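Local coordinates for protein Dot/Icm T4SS effector (Legionella pneumophila, PDB 6VVE) that acts as a Legionella effector kinase, activated by inositol hexakisphosphate of the host cell, with a nucleotide site that binds ADP, at residues P3-I8 with Y36-E41; P241-D244 with H248-D251. All coordinates share one frame; numbering follows the deposited sequence.

In the fold
Contact 1 and contact 2 sit near opposite ends of the kinase, on opposite sides of the chain's centre, with their own centres 49 Å apart and their nearest atoms about 37 Å apart. They come in series along the chain and share no helix, strand or sheet. Contact 1 sets helix 5-8 against strand 34-41 of the N-terminal four-stranded sheet, on the side of the molecule that binds inositol hexakisphosphate. Contact 2 closes the loop between helices 231-239 and 253-262 in the C-terminal helical part. The ADP-binding residues fall between them in sequence, and neither contact includes one; each is local packing in its own part of the fold.

Contact 1 of 2, residues P3-I8 with Y36-E41; sequences PKINKI and YAVRFE
With CG1 beside its backbone N (chi1 -68°) and CD1 at the end of an extended chain, Ile8 lays its terminal methyl on the ring of Tyr36; Ile5, whose CG1 lies opposite its own N instead (chi1 -179°), sends CD1 to Val38. This is a short N-terminal helix, residues 5-8, packed on one face of an antiparallel four-stranded meander through strand 34-41. The helical turn is closed by the bond from Ile8 N to Lys4 O, and it brings Ile5 and Ile8 to the strand together.

On the strand, Tyr36 and Val38 direct their CB atoms at the helix, while Ala37 between them points to the other face, where it meets Ile113 of helix 102-121, so at this point strand 34-41 has helix 5-8 against one face and helix 102-121 against the other. Ile8 CD1 stands almost over the middle of the Tyr36 ring, 3.8 Å from its centroid and 8° off the normal, a well-centred CH-pi contact in which the two side chains cross at about a right angle. The other Ile8 branch fills the corner between the two strand residues: CG2 lies 3.8 Å from Tyr36 CD1 and 3.9 Å from Val38 CG2. Tyr31, in a loop, touches both Ile8 and Tyr36. The contacts that join the segments are apolar, and three of the four residues are buried; the Tyr36 side chain lies about 10 Å from the bound inositol hexakisphosphate. Val38 divides its two methyls between the isoleucines: CG2 serves Ile8, and CG1 meets Ile5 CD1 at 3.6 Å.

Contact 2 of 2, residues P241-D244 with H248-D251; sequences PPTD and HRID
Thr243 and Arg249 face each other as an antiparallel, non-hydrogen-bonded pair, their CA atoms 4.7 Å apart, with a backbone bond to each side of them. Ile250 N gives a nearly straight bond to Pro242 O (2.8 Å, 168°), the N lying tilted from the plane of the Pro242 carbonyl; Asp244 N reaches His248 O only weakly, at 3.3 Å. The result is a single beta bridge pinching the loop between helices 231-239 and 253-262, not a true strand pair. Pro242 O also receives a CA-H...O contact from Arg249, so two donors of the neighbouring segment converge on this carbonyl.

Asp244 adds a side-chain bond. Its carboxylate is folded between its own N and carbonyl carbon (chi1 68°), which carries OD1 to His248 N at 2.9 Å; the N-H meets the syn side of OD1 from 30° out of the carboxylate plane. The CB of the same aspartate lies 3.9 Å from Ile250 CD1, the two side chains crossing near a right angle. At the other end, Pro241 CG rests 3.5 Å from Arg249 CG, and Pro242 CB packs on Ile250 CB. Pro242 is the buried residue of the group, with Trp252 and Ser285 also against it.

OD1 of Asp244 also comes within 3.1 Å of His248 O, two acceptors that should be mutually unfavourable. The N-H bond to OD1 probably pays for that proximity. Its backbone donor needs no charged ring, though a positive His248, if present, would probably favour the carboxylate further.

Contact 1 of 2, residues P3-I8 with Y36-E41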
# COMPACT_ATOMS: atom_id res chain seq x y z
N PRO A 3 7.10 4.18 25.67
CA PRO A 3 6.55 4.02 27.03
C PRO A 3 5.28 3.18 27.06
O PRO A 3 4.97 2.57 28.09
CB PRO A 3 6.27 5.46 27.47
CG PRO A 3 6.03 6.20 26.18
CD PRO A 3 6.95 5.56 25.16
N LYS A 4 4.56 3.14 25.94
CA LYS A 4 3.26 2.49 25.91
C LYS A 4 3.34 0.98 25.74
O LYS A 4 2.39 0.28 26.09
CB LYS A 4 2.41 3.08 24.77
CG LYS A 4 1.91 4.49 25.04
CD LYS A 4 1.01 5.00 23.90
CE LYS A 4 1.82 5.64 22.78
NZ LYS A 4 0.95 6.13 21.68
N ILE A 5 4.46 0.45 25.22
CA ILE A 5 4.53 -0.97 24.89
C ILE A 5 4.14 -1.82 26.10
O ILE A 5 3.28 -2.71 26.01
CB ILE A 5 5.94 -1.33 24.38
CG1 ILE A 5 6.04 -2.81 24.01
CG2 ILE A 5 7.01 -0.99 25.42
CD1 ILE A 5 5.35 -3.17 22.73
N ASN A 6 4.75 -1.55 27.25
CA ASN A 6 4.45 -2.33 28.44
C ASN A 6 3.02 -2.12 28.93
O ASN A 6 2.47 -3.00 29.61
CB ASN A 6 5.44 -2.00 29.55
CG ASN A 6 6.88 -2.29 29.14
OD1 ASN A 6 7.64 -1.38 28.80
ND2 ASN A 6 7.25 -3.57 29.16
N LYS A 7 2.41 -0.99 28.59
CA LYS A 7 1.01 -0.77 28.93
C LYS A 7 0.08 -1.43 27.91
O LYS A 7 -1.00 -1.91 28.29
CB LYS A 7 0.71 0.72 29.00
CG LYS A 7 1.55 1.47 30.03
CD LYS A 7 1.13 2.94 30.12
CE LYS A 7 1.85 3.65 31.25
NZ LYS A 7 1.52 3.07 32.59
N ILE A 8 0.48 -1.47 26.64
CA ILE A 8 -0.36 -2.07 25.61
C ILE A 8 -0.50 -3.57 25.85
O ILE A 8 -1.60 -4.13 25.70
CB ILE A 8 0.22 -1.77 24.22
CG1 ILE A 8 0.09 -0.27 23.90
CG2 ILE A 8 -0.47 -2.62 23.17
CD1 ILE A 8 0.95 0.19 22.73
N TYR A 36 -3.82 -2.67 18.69
CA TYR A 36 -2.42 -2.67 18.30
C TYR A 36 -1.96 -4.08 17.93
O TYR A 36 -2.52 -5.09 18.39
CB TYR A 36 -1.52 -2.17 19.44
CG TYR A 36 -1.81 -0.77 19.93
CD1 TYR A 36 -2.77 -0.55 20.91
CD2 TYR A 36 -1.11 0.32 19.44
CE1 TYR A 36 -3.03 0.72 21.37
CE2 TYR A 36 -1.37 1.60 19.90
CZ TYR A 36 -2.32 1.79 20.86
OH TYR A 36 -2.59 3.06 21.32
N ALA A 37 -0.93 -4.14 17.09
CA ALA A 37 -0.17 -5.36 16.85
C ALA A 37 1.22 -5.19 17.45
O ALA A 37 1.91 -4.21 17.16
CB ALA A 37 -0.08 -5.65 15.35
N VAL A 38 1.61 -6.14 18.30
CA VAL A 38 2.88 -6.08 19.03
C VAL A 38 3.75 -7.24 18.57
O VAL A 38 3.31 -8.39 18.55
CB VAL A 38 2.66 -6.15 20.55
CG1 VAL A 38 4.00 -6.20 21.28
CG2 VAL A 38 1.83 -4.96 21.03
N ARG A 39 5.00 -6.93 18.20
CA ARG A 39 5.96 -7.95 17.80
C ARG A 39 6.96 -8.19 18.92
O ARG A 39 7.24 -7.30 19.74
CB ARG A 39 6.69 -7.55 16.52
CG ARG A 39 7.59 -6.34 16.63
CD ARG A 39 8.31 -6.07 15.31
NE ARG A 39 9.33 -5.03 15.43
CZ ARG A 39 10.58 -5.24 15.81
NH1 ARG A 39 10.98 -6.47 16.11
NH2 ARG A 39 11.44 -4.23 15.90
N PHE A 40 7.51 -9.40 18.94
CA PHE A 40 8.39 -9.85 20.02
C PHE A 40 9.72 -10.32 19.46
O PHE A 40 9.79 -10.86 18.35
CB PHE A 40 7.75 -11.00 20.81
CG PHE A 40 6.50 -10.61 21.56
CD1 PHE A 40 5.32 -10.36 20.88
CD2 PHE A 40 6.52 -10.49 22.94
CE1 PHE A 40 4.18 -9.99 21.56
CE2 PHE A 40 5.38 -10.13 23.63
CZ PHE A 40 4.21 -9.88 22.94
N GLU A 41 10.78 -10.10 20.24
CA GLU A 41 12.09 -10.69 19.98
C GLU A 41 12.62 -11.23 21.30
O GLU A 41 12.54 -10.56 22.34
CB GLU A 41 13.08 -9.67 19.40
CG GLU A 41 12.67 -9.07 18.08
CD GLU A 41 13.73 -8.12 17.53
OE1 GLU A 41 14.92 -8.35 17.78
OE2 GLU A 41 13.37 -7.14 16.84

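Contact 2 of 2, residues P241-D244 with H248-D251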
# COMPACT_ATOMS: atom_id res chain seq x y z
N PRO A 241 1.01 13.49 -16.84
CA PRO A 241 1.86 13.06 -17.96
C PRO A 241 2.78 14.19 -18.40
O PRO A 241 2.51 15.37 -18.12
CB PRO A 241 0.85 12.72 -19.07
CG PRO A 241 -0.41 13.49 -18.69
CD PRO A 241 -0.43 13.47 -17.18
N PRO A 242 3.88 13.87 -19.08
CA PRO A 242 4.75 14.93 -19.60
C PRO A 242 4.04 15.76 -20.65
O PRO A 242 3.14 15.29 -21.35
CB PRO A 242 5.93 14.16 -20.21
CG PRO A 242 5.82 12.75 -19.69
CD PRO A 242 4.35 12.52 -19.43
N THR A 243 4.47 17.02 -20.77
CA THR A 243 3.87 17.99 -21.68
C THR A 243 4.95 18.61 -22.54
O THR A 243 6.03 18.95 -22.05
CB THR A 243 3.12 19.08 -20.89
OG1 THR A 243 1.90 18.54 -20.36
CG2 THR A 243 2.80 20.25 -21.79
N ASP A 244 4.66 18.76 -23.83
CA ASP A 244 5.60 19.32 -24.77
C ASP A 244 5.29 20.80 -25.01
O ASP A 244 4.46 21.41 -24.33
CB ASP A 244 5.59 18.52 -26.08
CG ASP A 244 4.29 18.67 -26.86
OD1 ASP A 244 3.37 19.37 -26.38
OD2 ASP A 244 4.19 18.09 -27.95
N HIS A 248 0.69 19.47 -25.25
CA HIS A 248 0.09 18.20 -25.63
C HIS A 248 0.78 17.07 -24.88
O HIS A 248 2.02 17.02 -24.82
CB HIS A 248 0.18 17.99 -27.14
CG HIS A 248 -0.72 18.90 -27.92
ND1 HIS A 248 -0.53 19.19 -29.25
CD2 HIS A 248 -1.83 19.59 -27.54
CE1 HIS A 248 -1.47 20.01 -29.66
NE2 HIS A 248 -2.27 20.28 -28.64
N ARG A 249 -0.02 16.16 -24.32
CA ARG A 249 0.49 15.15 -23.42
C ARG A 249 1.28 14.09 -24.18
O ARG A 249 0.86 13.61 -25.23
CB ARG A 249 -0.66 14.50 -22.65
CG ARG A 249 -1.23 15.35 -21.52
CD ARG A 249 -1.76 16.68 -22.01
NE ARG A 249 -2.53 17.38 -20.98
CZ ARG A 249 -3.12 18.56 -21.16
NH1 ARG A 249 -3.03 19.19 -22.32
NH2 ARG A 249 -3.80 19.12 -20.16
N ILE A 250 2.44 13.74 -23.63
CA ILE A 250 3.34 12.76 -24.23
C ILE A 250 2.95 11.37 -23.74
O ILE A 250 2.62 11.18 -22.56
CB ILE A 250 4.81 13.07 -23.88
CG1 ILE A 250 5.20 14.45 -24.44
CG2 ILE A 250 5.73 11.99 -24.40
CD1 ILE A 250 4.94 14.63 -25.92
N ASP A 251 3.00 10.39 -24.63
CA ASP A 251 2.71 9.01 -24.26
C ASP A 251 3.97 8.41 -23.65
O ASP A 251 4.79 7.79 -24.33
CB ASP A 251 2.24 8.19 -25.46
CG ASP A 251 1.65 6.84 -25.04
OD1 ASP A 251 1.70 6.53 -23.83
OD2 ASP A 251 1.13 6.10 -25.91